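Local coordinates for nicotinate phosphoribosyltransferase (Saccharomyces cerevisiae, PDB 1VLP), which catalyses the ATP-dependent formation of nicotinate ribonucleotide from nicotinate and 5-phosphoribosyl 1-diphosphate, the first step of NAD synthesis from nicotinic acid, at residues A[80-88]-A[228-238]; A[248-257]-A[392-402]. All blocks are in the same frame, centred on the assembly; numbering follows the deposited sequence.

In the fold
Both segments of interaction 1 (80-88 and 228-238) precede both segments of interaction 2 (248-257 and 392-402) in the chain. Their centres lie about 32 Å apart and their nearest atoms about 19 Å, so the two contacts do not touch. Helices 228-234 and 244-254 are consecutive, and each supplies one side of a contact. Interaction 1, closing a gap of 140 residues, joins helix 79-88 of the N-terminal family region to the later NAPRTase region. Interaction 2 bridges 135 residues within that later region and ties helix 244-254 to strand 388-395 and the hairpin to 398-399, at the margin of the five-stranded antiparallel sheet of this type II phosphoribosyltransferase.

Interaction 1. Residues A[80-88]-A[228-238]; sequences EEIEYLKQE and ILFAKKYGVKP
Tyr-84 reaches from helix 80-88 across to helix 228-234 and meets Lys-232 with the face of its ring. Lys-232 CB stands 3.8 Å from the centroid of the Tyr-84 ring and 15° off its normal, a CH-pi contact, while CG and CD of the lysine continue over the same ring toward CB of the tyrosine. The two side chains run past each other in opposite directions. Lys-232 is extended through chi1 to chi3 and turns only at chi4 (-64°), which delivers the ammonium to Glu-80, where NZ lies 2.7 Å from OE2 in a salt bridge that uses the anti lone pair of the carboxylate oxygen. Ile-228 CG2 approaches the ring edge, 3.6 Å from Tyr-84 CE2. On the opposite face sits Glu-88 CG, from the tyrosine's own helix, and Glu-88 CB packs 3.9 Å from Pro-238 CG.

At the ring's far end, Tyr-84 OH is hydrogen-bonded to water 1 (OH to water O 2.6 Å), which lies in the ring plane and donates to Val-236 O at 2.7 Å. A phenylalanine here would probably leave this water without its link to helix 80-88.

Further out, the helix axes pass 11.5 Å apart at 88°, a near-perpendicular helix-helix contact between the N-terminal family region and the later NAPRTase region. Ile-228 also touches Met-26 and Ile-29 of helix 26-38. One lysine thus serves two chemistries: its methylenes lie on an aromatic face, and its charge is paired with a carboxylate at the exposed end of the contact.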
loop_
_atom_site.group_PDB
_atom_site.type_symbol
_atom_site.label_atom_id
_atom_site.label_comp_id
_atom_site.label_asym_id
_atom_site.label_seq_id
_atom_site.Cartn_x
_atom_site.Cartn_y
_atom_site.Cartn_z
ATOM N N GLU A 80 -0.968 -24.267 3.513
ATOM C CA GLU A 80 -0.793 -23.532 4.785
ATOM C C GLU A 80 -1.109 -22.053 4.588
ATOM O O GLU A 80 -1.694 -21.414 5.449
ATOM C CB GLU A 80 0.658 -23.688 5.259
ATOM C CG GLU A 80 1.012 -23.062 6.616
ATOM C CD GLU A 80 2.357 -23.574 7.166
ATOM O OE1 GLU A 80 2.682 -24.769 6.919
ATOM O OE2 GLU A 80 3.084 -22.789 7.833
ATOM N N GLU A 81 -0.767 -21.519 3.424
ATOM C CA GLU A 81 -1.058 -20.120 3.123
ATOM C C GLU A 81 -2.558 -19.892 3.001
ATOM O O GLU A 81 -3.090 -18.899 3.532
ATOM C CB GLU A 81 -0.336 -19.684 1.863
ATOM C CG GLU A 81 1.194 -19.596 2.138
ATOM C CD GLU A 81 1.994 -19.377 0.895
ATOM O OE1 GLU A 81 1.401 -19.487 -0.193
ATOM O OE2 GLU A 81 3.218 -19.094 1.034
ATOM N N ILE A 82 -3.239 -20.801 2.325
ATOM C CA ILE A 82 -4.687 -20.654 2.168
ATOM C C ILE A 82 -5.376 -20.790 3.549
ATOM O O ILE A 82 -6.304 -20.041 3.892
ATOM C CB ILE A 82 -5.221 -21.672 1.178
ATOM C CG1 ILE A 82 -4.714 -21.376 -0.247
ATOM C CG2 ILE A 82 -6.765 -21.789 1.272
ATOM C CD1 ILE A 82 -5.343 -20.282 -0.908
ATOM N N GLU A 83 -4.917 -21.740 4.337
ATOM C CA GLU A 83 -5.431 -21.853 5.705
ATOM C C GLU A 83 -5.239 -20.540 6.480
ATOM O O GLU A 83 -6.144 -20.123 7.203
ATOM C CB GLU A 83 -4.798 -23.000 6.461
ATOM C CG GLU A 83 -5.485 -23.232 7.845
ATOM C CD GLU A 83 -7.051 -23.139 7.806
ATOM O OE1 GLU A 83 -7.665 -23.967 7.053
ATOM O OE2 GLU A 83 -7.634 -22.234 8.521
ATOM N N TYR A 84 -4.056 -19.939 6.366
ATOM C CA TYR A 84 -3.771 -18.675 7.040
ATOM C C TYR A 84 -4.748 -17.584 6.615
ATOM O O TYR A 84 -5.269 -16.842 7.463
ATOM C CB TYR A 84 -2.330 -18.221 6.846
ATOM C CG TYR A 84 -1.980 -17.009 7.668
ATOM C CD1 TYR A 84 -1.731 -17.136 9.033
ATOM C CD2 TYR A 84 -1.886 -15.735 7.098
ATOM C CE1 TYR A 84 -1.371 -16.056 9.806
ATOM C CE2 TYR A 84 -1.580 -14.637 7.882
ATOM C CZ TYR A 84 -1.337 -14.792 9.240
ATOM O OH TYR A 84 -0.986 -13.704 10.034
ATOM N N LEU A 85 -5.032 -17.511 5.321
ATOM C CA LEU A 85 -5.952 -16.504 4.810
ATOM C C LEU A 85 -7.379 -16.737 5.362
ATOM O O LEU A 85 -8.060 -15.784 5.755
ATOM C CB LEU A 85 -5.963 -16.486 3.269
ATOM C CG LEU A 85 -4.715 -15.996 2.529
ATOM C CD1 LEU A 85 -4.838 -16.218 1.031
ATOM C CD2 LEU A 85 -4.408 -14.526 2.867
ATOM N N LYS A 86 -7.824 -17.994 5.406
ATOM C CA LYS A 86 -9.158 -18.298 5.877
ATOM C C LYS A 86 -9.289 -17.932 7.376
ATOM O O LYS A 86 -10.336 -17.462 7.819
ATOM C CB LYS A 86 -9.469 -19.763 5.635
ATOM C CG LYS A 86 -9.636 -20.100 4.121
ATOM C CD LYS A 86 -9.569 -21.585 3.863
ATOM C CE LYS A 86 -10.744 -22.289 4.416
ATOM N NZ LYS A 86 -10.659 -23.765 4.093
ATOM N N GLN A 87 -8.236 -18.169 8.148
ATOM C CA GLN A 87 -8.225 -17.855 9.570
ATOM C C GLN A 87 -8.209 -16.352 9.891
ATOM O O GLN A 87 -9.020 -15.886 10.711
ATOM C CB GLN A 87 -7.034 -18.547 10.267
ATOM C CG GLN A 87 -6.973 -18.320 11.804
ATOM C CD GLN A 87 -8.272 -18.733 12.594
ATOM O OE1 GLN A 87 -8.615 -18.111 13.620
ATOM N NE2 GLN A 87 -8.964 -19.788 12.136
ATOM N N GLU A 88 -7.320 -15.603 9.236
ATOM C CA GLU A 88 -7.096 -14.196 9.545
ATOM C C GLU A 88 -7.954 -13.232 8.748
ATOM O O GLU A 88 -8.100 -12.061 9.152
ATOM C CB GLU A 88 -5.630 -13.814 9.333
ATOM C CG GLU A 88 -4.629 -14.544 10.190
ATOM C CD GLU A 88 -4.861 -14.394 11.693
ATOM O OE1 GLU A 88 -5.246 -13.300 12.185
ATOM O OE2 GLU A 88 -4.655 -15.397 12.396
ATOM N N ILE A 228 1.517 -9.842 4.833
ATOM C CA ILE A 228 0.847 -11.011 5.337
ATOM C C ILE A 228 1.864 -12.084 5.729
ATOM O O ILE A 228 1.674 -12.779 6.757
ATOM C CB ILE A 228 -0.141 -11.582 4.301
ATOM C CG1 ILE A 228 -1.121 -10.535 3.787
ATOM C CG2 ILE A 228 -0.917 -12.729 4.876
ATOM C CD1 ILE A 228 -1.897 -11.055 2.599
ATOM N N LEU A 229 2.951 -12.216 4.948
ATOM C CA LEU A 229 3.967 -13.236 5.249
ATOM C C LEU A 229 4.647 -12.967 6.602
ATOM O O LEU A 229 4.831 -13.904 7.375
ATOM C CB LEU A 229 5.035 -13.317 4.140
ATOM C CG LEU A 229 5.918 -14.561 4.172
ATOM C CD1 LEU A 229 5.073 -15.794 4.050
ATOM C CD2 LEU A 229 6.865 -14.526 3.067
ATOM N N PHE A 230 5.002 -11.710 6.849
ATOM C CA PHE A 230 5.617 -11.314 8.135
ATOM C C PHE A 230 4.624 -11.373 9.267
ATOM O O PHE A 230 5.001 -11.688 10.383
ATOM C CB PHE A 230 6.282 -9.959 8.055
ATOM C CG PHE A 230 7.617 -9.988 7.326
ATOM C CD1 PHE A 230 8.628 -10.794 7.798
ATOM C CD2 PHE A 230 7.858 -9.214 6.213
ATOM C CE1 PHE A 230 9.874 -10.836 7.189
ATOM C CE2 PHE A 230 9.143 -9.259 5.536
ATOM C CZ PHE A 230 10.130 -10.083 6.042
ATOM N N ALA A 231 3.351 -11.053 9.011
ATOM C CA ALA A 231 2.310 -11.238 10.044
ATOM C C ALA A 231 2.307 -12.715 10.508
ATOM O O ALA A 231 2.327 -13.025 11.688
ATOM C CB ALA A 231 1.031 -10.925 9.494
ATOM N N LYS A 232 2.284 -13.611 9.531
ATOM C CA LYS A 232 2.290 -15.061 9.794
ATOM C C LYS A 232 3.553 -15.475 10.550
ATOM O O LYS A 232 3.465 -16.207 11.543
ATOM C CB LYS A 232 2.147 -15.836 8.491
ATOM C CG LYS A 232 1.986 -17.368 8.653
ATOM C CD LYS A 232 1.707 -17.955 7.258
ATOM C CE LYS A 232 1.417 -19.429 7.334
ATOM N NZ LYS A 232 2.608 -20.156 7.825
ATOM N N LYS A 233 4.709 -15.029 10.073
ATOM C CA LYS A 233 5.980 -15.372 10.657
ATOM C C LYS A 233 6.117 -14.949 12.142
ATOM O O LYS A 233 6.577 -15.725 12.978
ATOM C CB LYS A 233 7.106 -14.742 9.875
ATOM C CG LYS A 233 8.507 -15.134 10.356
ATOM C CD LYS A 233 9.573 -14.671 9.471
ATOM C CE LYS A 233 10.932 -15.003 10.092
ATOM N NZ LYS A 233 12.100 -14.572 9.263
ATOM N N TYR A 234 5.733 -13.714 12.436
ATOM C CA TYR A 234 5.948 -13.079 13.758
ATOM C C TYR A 234 4.746 -13.164 14.681
ATOM O O TYR A 234 4.800 -12.713 15.858
ATOM C CB TYR A 234 6.465 -11.644 13.554
ATOM C CG TYR A 234 7.887 -11.689 13.089
ATOM C CD1 TYR A 234 8.923 -11.899 13.986
ATOM C CD2 TYR A 234 8.216 -11.477 11.753
ATOM C CE1 TYR A 234 10.245 -11.974 13.579
ATOM C CE2 TYR A 234 9.559 -11.569 11.312
ATOM C CZ TYR A 234 10.569 -11.813 12.232
ATOM O OH TYR A 234 11.886 -11.883 11.817
ATOM N N GLY A 235 3.691 -13.830 14.205
ATOM C CA GLY A 235 2.522 -14.109 15.010
ATOM C C GLY A 235 1.695 -12.899 15.373
ATOM O O GLY A 235 1.116 -12.849 16.461
ATOM N N VAL A 236 1.610 -11.952 14.448
ATOM C CA VAL A 236 0.804 -10.732 14.605
ATOM C C VAL A 236 -0.249 -10.642 13.514
ATOM O O VAL A 236 -0.237 -11.410 12.533
ATOM C CB VAL A 236 1.719 -9.461 14.689
ATOM C CG1 VAL A 236 2.726 -9.597 15.851
ATOM C CG2 VAL A 236 2.465 -9.194 13.421
ATOM N N LYS A 237 -1.197 -9.714 13.672
ATOM C CA LYS A 237 -2.301 -9.589 12.703
ATOM C C LYS A 237 -1.844 -8.983 11.361
ATOM O O LYS A 237 -1.069 -8.037 11.344
ATOM C CB LYS A 237 -3.363 -8.635 13.259
ATOM C CG LYS A 237 -4.686 -8.674 12.549
ATOM N N PRO A 238 -2.377 -9.484 10.232
ATOM C CA PRO A 238 -2.152 -8.746 8.974
ATOM C C PRO A 238 -3.160 -7.590 8.871
ATOM O O PRO A 238 -4.337 -7.769 9.215
ATOM C CB PRO A 238 -2.398 -9.806 7.922
ATOM C CG PRO A 238 -3.436 -10.718 8.555
ATOM C CD PRO A 238 -3.213 -10.675 10.040
HETATM O O HOH W 1 -0.486 -14.132 12.599
#

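Interaction 2. Residues A[248-257]-A[392-402]; sequences MGVASISEDY and LLEVNGNHAIK
Ser-252, facing the hairpin from helix 248-254, makes a different contact with each side-chain atom. Its CB packs against Val-395, 3.6 Å from CB of that valine. Beyond it, OG lies beside the backbone N, 3.4 Å from Ala-400 CA and 3.1 Å from His-399 O, a possible acceptor for a proton that has another acceptor within reach. OG is also hydrogen-bonded to water 2, which bonds Tyr-257 OH and accepts from Ile-401 N at 2.9 Å; one water therefore joins two side chains of segment 248-257 to the backbone opposite.

The serine's carbonyl takes part too: Asn-398 ND2 donates to Ser-252 O at 2.7 Å, approaching almost in line with the carbonyl bond (176°), though the acceptor is tilted somewhat from the amide plane. That amide stacks on the Glu-255 carboxylate, their planes 8° apart. Apolar contacts extend the interface. Ile-253 CG1 meets Val-395 CG1 at 3.8 Å, while the selenomethionine Met-248 bends at chi3 and brings its CE to 3.9 Å from Ala-400 CB.

Val-395 to Asn-398 form a type I' turn, and Leu-393 with Glu-394 form a classic bulge opposite Thr-45. The arrangement is a helix on a beta hairpin with a two-residue loop: helix 244-254, inclined 33° to strand 392-395, packs on the end of strand 388-395 and on 398-399, the outermost strand within this chain of the five-stranded antiparallel sheet.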
loop_
_atom_site.group_PDB
_atom_site.type_symbol
_atom_site.label_atom_id
_atom_site.label_comp_id
_atom_site.label_asym_id
_atom_site.label_seq_id
_atom_site.Cartn_x
_atom_site.Cartn_y
_atom_site.Cartn_z
HETATM N N MSE A 248 -10.892 4.365 -8.067
HETATM C CA MSE A 248 -10.343 4.786 -9.413
HETATM C C MSE A 248 -10.846 3.837 -10.466
HETATM O O MSE A 248 -11.375 4.280 -11.485
HETATM C CB MSE A 248 -8.824 4.830 -9.387
HETATM C CG MSE A 248 -8.199 5.871 -8.484
HETATM SE SE MSE A 248 -6.273 5.663 -8.418
HETATM C CE MSE A 248 -5.833 6.081 -10.270
ATOM N N GLY A 249 -10.750 2.511 -10.235
ATOM C CA GLY A 249 -11.266 1.546 -11.209
ATOM C C GLY A 249 -12.768 1.601 -11.379
ATOM O O GLY A 249 -13.291 1.604 -12.480
ATOM N N VAL A 250 -13.510 1.662 -10.261
ATOM C CA VAL A 250 -14.963 1.814 -10.299
ATOM C C VAL A 250 -15.414 3.012 -11.126
ATOM O O VAL A 250 -16.306 2.897 -11.969
ATOM C CB VAL A 250 -15.611 1.845 -8.847
ATOM C CG1 VAL A 250 -17.053 2.210 -8.892
ATOM C CG2 VAL A 250 -15.406 0.477 -8.160
ATOM N N ALA A 251 -14.770 4.145 -10.939
ATOM C CA ALA A 251 -15.078 5.348 -11.725
ATOM C C ALA A 251 -14.742 5.199 -13.207
ATOM O O ALA A 251 -15.530 5.594 -14.055
ATOM C CB ALA A 251 -14.360 6.551 -11.147
ATOM N N SER A 252 -13.593 4.608 -13.504
ATOM C CA SER A 252 -13.089 4.527 -14.879
ATOM C C SER A 252 -13.809 3.518 -15.770
ATOM O O SER A 252 -13.753 3.630 -17.021
ATOM C CB SER A 252 -11.625 4.169 -14.864
ATOM O OG SER A 252 -10.903 5.232 -14.352
ATOM N N ILE A 253 -14.436 2.519 -15.152
ATOM C CA ILE A 253 -15.131 1.498 -15.907
ATOM C C ILE A 253 -16.149 2.201 -16.818
ATOM O O ILE A 253 -16.170 1.968 -18.008
ATOM C CB ILE A 253 -15.764 0.417 -14.999
ATOM C CG1 ILE A 253 -14.676 -0.480 -14.411
ATOM C CG2 ILE A 253 -16.669 -0.480 -15.804
ATOM C CD1 ILE A 253 -15.101 -1.332 -13.277
ATOM N N SER A 254 -16.960 3.106 -16.291
ATOM C CA SER A 254 -17.901 3.782 -17.164
ATOM C C SER A 254 -17.834 5.309 -17.062
ATOM O O SER A 254 -18.654 5.990 -17.639
ATOM C CB SER A 254 -19.312 3.241 -16.904
ATOM O OG SER A 254 -19.522 3.071 -15.509
ATOM N N GLU A 255 -16.828 5.819 -16.353
ATOM C CA GLU A 255 -16.623 7.252 -16.188
ATOM C C GLU A 255 -17.791 7.959 -15.461
ATOM O O GLU A 255 -18.037 9.145 -15.653
ATOM C CB GLU A 255 -16.222 7.901 -17.523
ATOM C CG GLU A 255 -14.853 7.383 -18.009
ATOM C CD GLU A 255 -14.255 8.249 -19.091
ATOM O OE1 GLU A 255 -14.942 8.516 -20.104
ATOM O OE2 GLU A 255 -13.095 8.669 -18.928
ATOM N N ASP A 256 -18.489 7.213 -14.598
ATOM C CA ASP A 256 -19.425 7.819 -13.681
ATOM C C ASP A 256 -18.654 8.209 -12.405
ATOM O O ASP A 256 -18.608 7.437 -11.417
ATOM C CB ASP A 256 -20.571 6.860 -13.323
ATOM C CG ASP A 256 -21.720 7.577 -12.604
ATOM O OD1 ASP A 256 -21.535 8.728 -12.115
ATOM O OD2 ASP A 256 -22.827 7.008 -12.567
ATOM N N TYR A 257 -18.064 9.410 -12.422
ATOM C CA TYR A 257 -17.329 9.876 -11.268
ATOM C C TYR A 257 -18.291 10.407 -10.238
ATOM O O TYR A 257 -18.018 10.297 -9.053
ATOM C CB TYR A 257 -16.295 10.940 -11.635
ATOM C CG TYR A 257 -15.098 10.342 -12.332
ATOM C CD1 TYR A 257 -15.156 10.009 -13.693
ATOM C CD2 TYR A 257 -13.919 10.074 -11.632
ATOM C CE1 TYR A 257 -14.048 9.459 -14.322
ATOM C CE2 TYR A 257 -12.833 9.525 -12.241
ATOM C CZ TYR A 257 -12.894 9.228 -13.592
ATOM O OH TYR A 257 -11.802 8.658 -14.187
ATOM N N LEU A 392 -2.217 2.578 -11.215
ATOM C CA LEU A 392 -3.263 2.267 -12.166
ATOM C C LEU A 392 -3.316 3.439 -13.155
ATOM O O LEU A 392 -3.424 4.612 -12.724
ATOM C CB LEU A 392 -4.604 2.059 -11.444
ATOM C CG LEU A 392 -5.767 1.688 -12.338
ATOM C CD1 LEU A 392 -5.546 0.372 -13.024
ATOM C CD2 LEU A 392 -7.076 1.715 -11.509
ATOM N N LEU A 393 -3.201 3.132 -14.452
ATOM C CA LEU A 393 -3.197 4.136 -15.522
ATOM C C LEU A 393 -4.465 4.151 -16.391
ATOM O O LEU A 393 -4.926 5.220 -16.849
ATOM C CB LEU A 393 -2.008 3.840 -16.451
ATOM C CG LEU A 393 -1.533 4.787 -17.546
ATOM C CD1 LEU A 393 -0.476 5.753 -17.032
ATOM C CD2 LEU A 393 -0.930 3.961 -18.629
ATOM N N GLU A 394 -4.985 2.966 -16.677
ATOM C CA GLU A 394 -6.085 2.820 -17.597
ATOM C C GLU A 394 -6.986 1.650 -17.194
ATOM O O GLU A 394 -6.469 0.659 -16.712
ATOM C CB GLU A 394 -5.485 2.542 -18.969
ATOM C CG GLU A 394 -6.244 2.964 -20.132
ATOM C CD GLU A 394 -5.436 2.798 -21.413
ATOM O OE1 GLU A 394 -5.305 1.643 -21.890
ATOM O OE2 GLU A 394 -4.947 3.837 -21.942
ATOM N N VAL A 395 -8.288 1.798 -17.442
ATOM C CA VAL A 395 -9.310 0.764 -17.186
ATOM C C VAL A 395 -10.286 0.677 -18.387
ATOM O O VAL A 395 -10.923 1.678 -18.700
ATOM C CB VAL A 395 -10.097 1.072 -15.900
ATOM C CG1 VAL A 395 -11.060 -0.097 -15.552
ATOM C CG2 VAL A 395 -9.135 1.308 -14.662
ATOM N N ASN A 396 -10.357 -0.493 -19.055
ATOM C CA ASN A 396 -11.199 -0.620 -20.244
ATOM C C ASN A 396 -10.954 0.574 -21.203
ATOM O O ASN A 396 -11.864 1.146 -21.771
ATOM C CB ASN A 396 -12.658 -0.687 -19.833
ATOM C CG ASN A 396 -13.038 -2.037 -19.235
ATOM O OD1 ASN A 396 -12.197 -2.946 -19.164
ATOM N ND2 ASN A 396 -14.301 -2.188 -18.884
ATOM N N GLY A 397 -9.686 0.947 -21.358
ATOM C CA GLY A 397 -9.284 1.988 -22.293
ATOM C C GLY A 397 -9.465 3.409 -21.800
ATOM O O GLY A 397 -8.976 4.350 -22.459
ATOM N N ASN A 398 -10.109 3.581 -20.655
ATOM C CA ASN A 398 -10.398 4.906 -20.096
ATOM C C ASN A 398 -9.304 5.297 -19.139
ATOM O O ASN A 398 -8.715 4.457 -18.477
ATOM C CB ASN A 398 -11.709 4.905 -19.326
ATOM C CG ASN A 398 -12.897 4.604 -20.189
ATOM O OD1 ASN A 398 -12.991 5.085 -21.315
ATOM N ND2 ASN A 398 -13.829 3.839 -19.676
ATOM N N HIS A 399 -9.022 6.584 -19.052
ATOM C CA HIS A 399 -7.988 7.076 -18.132
ATOM C C HIS A 399 -8.393 6.866 -16.665
ATOM O O HIS A 399 -9.542 7.141 -16.305
ATOM C CB HIS A 399 -7.793 8.575 -18.330
ATOM C CG HIS A 399 -7.234 8.947 -19.663
ATOM N ND1 HIS A 399 -5.967 8.584 -20.056
ATOM C CD2 HIS A 399 -7.777 9.631 -20.700
ATOM C CE1 HIS A 399 -5.744 9.049 -21.280
ATOM N NE2 HIS A 399 -6.831 9.676 -21.690
ATOM N N ALA A 400 -7.449 6.438 -15.834
ATOM C CA ALA A 400 -7.642 6.320 -14.388
ATOM C C ALA A 400 -6.946 7.529 -13.759
ATOM O O ALA A 400 -5.815 7.846 -14.135
ATOM C CB ALA A 400 -7.049 5.045 -13.859
ATOM N N ILE A 401 -7.611 8.199 -12.814
ATOM C CA ILE A 401 -7.046 9.429 -12.208
ATOM C C ILE A 401 -7.280 9.488 -10.721
ATOM O O ILE A 401 -8.155 8.809 -10.202
ATOM C CB ILE A 401 -7.652 10.721 -12.812
ATOM C CG1 ILE A 401 -9.185 10.819 -12.544
ATOM C CG2 ILE A 401 -7.352 10.792 -14.292
ATOM C CD1 ILE A 401 -9.720 12.175 -12.436
ATOM N N LYS A 402 -6.483 10.336 -10.060
ATOM C CA LYS A 402 -6.613 10.609 -8.651
ATOM C C LYS A 402 -6.497 12.114 -8.435
ATOM O O LYS A 402 -5.573 12.776 -8.973
ATOM C CB LYS A 402 -5.537 9.898 -7.841
ATOM C CG LYS A 402 -5.698 10.155 -6.368
ATOM C CD LYS A 402 -4.924 9.185 -5.526
ATOM C CE LYS A 402 -3.479 9.353 -5.708
ATOM N NZ LYS A 402 -2.803 8.875 -4.470
HETATM O O HOH W 2 -10.248 7.060 -12.213
HETATM O O HOH W 3 -11.022 8.452 -20.197
#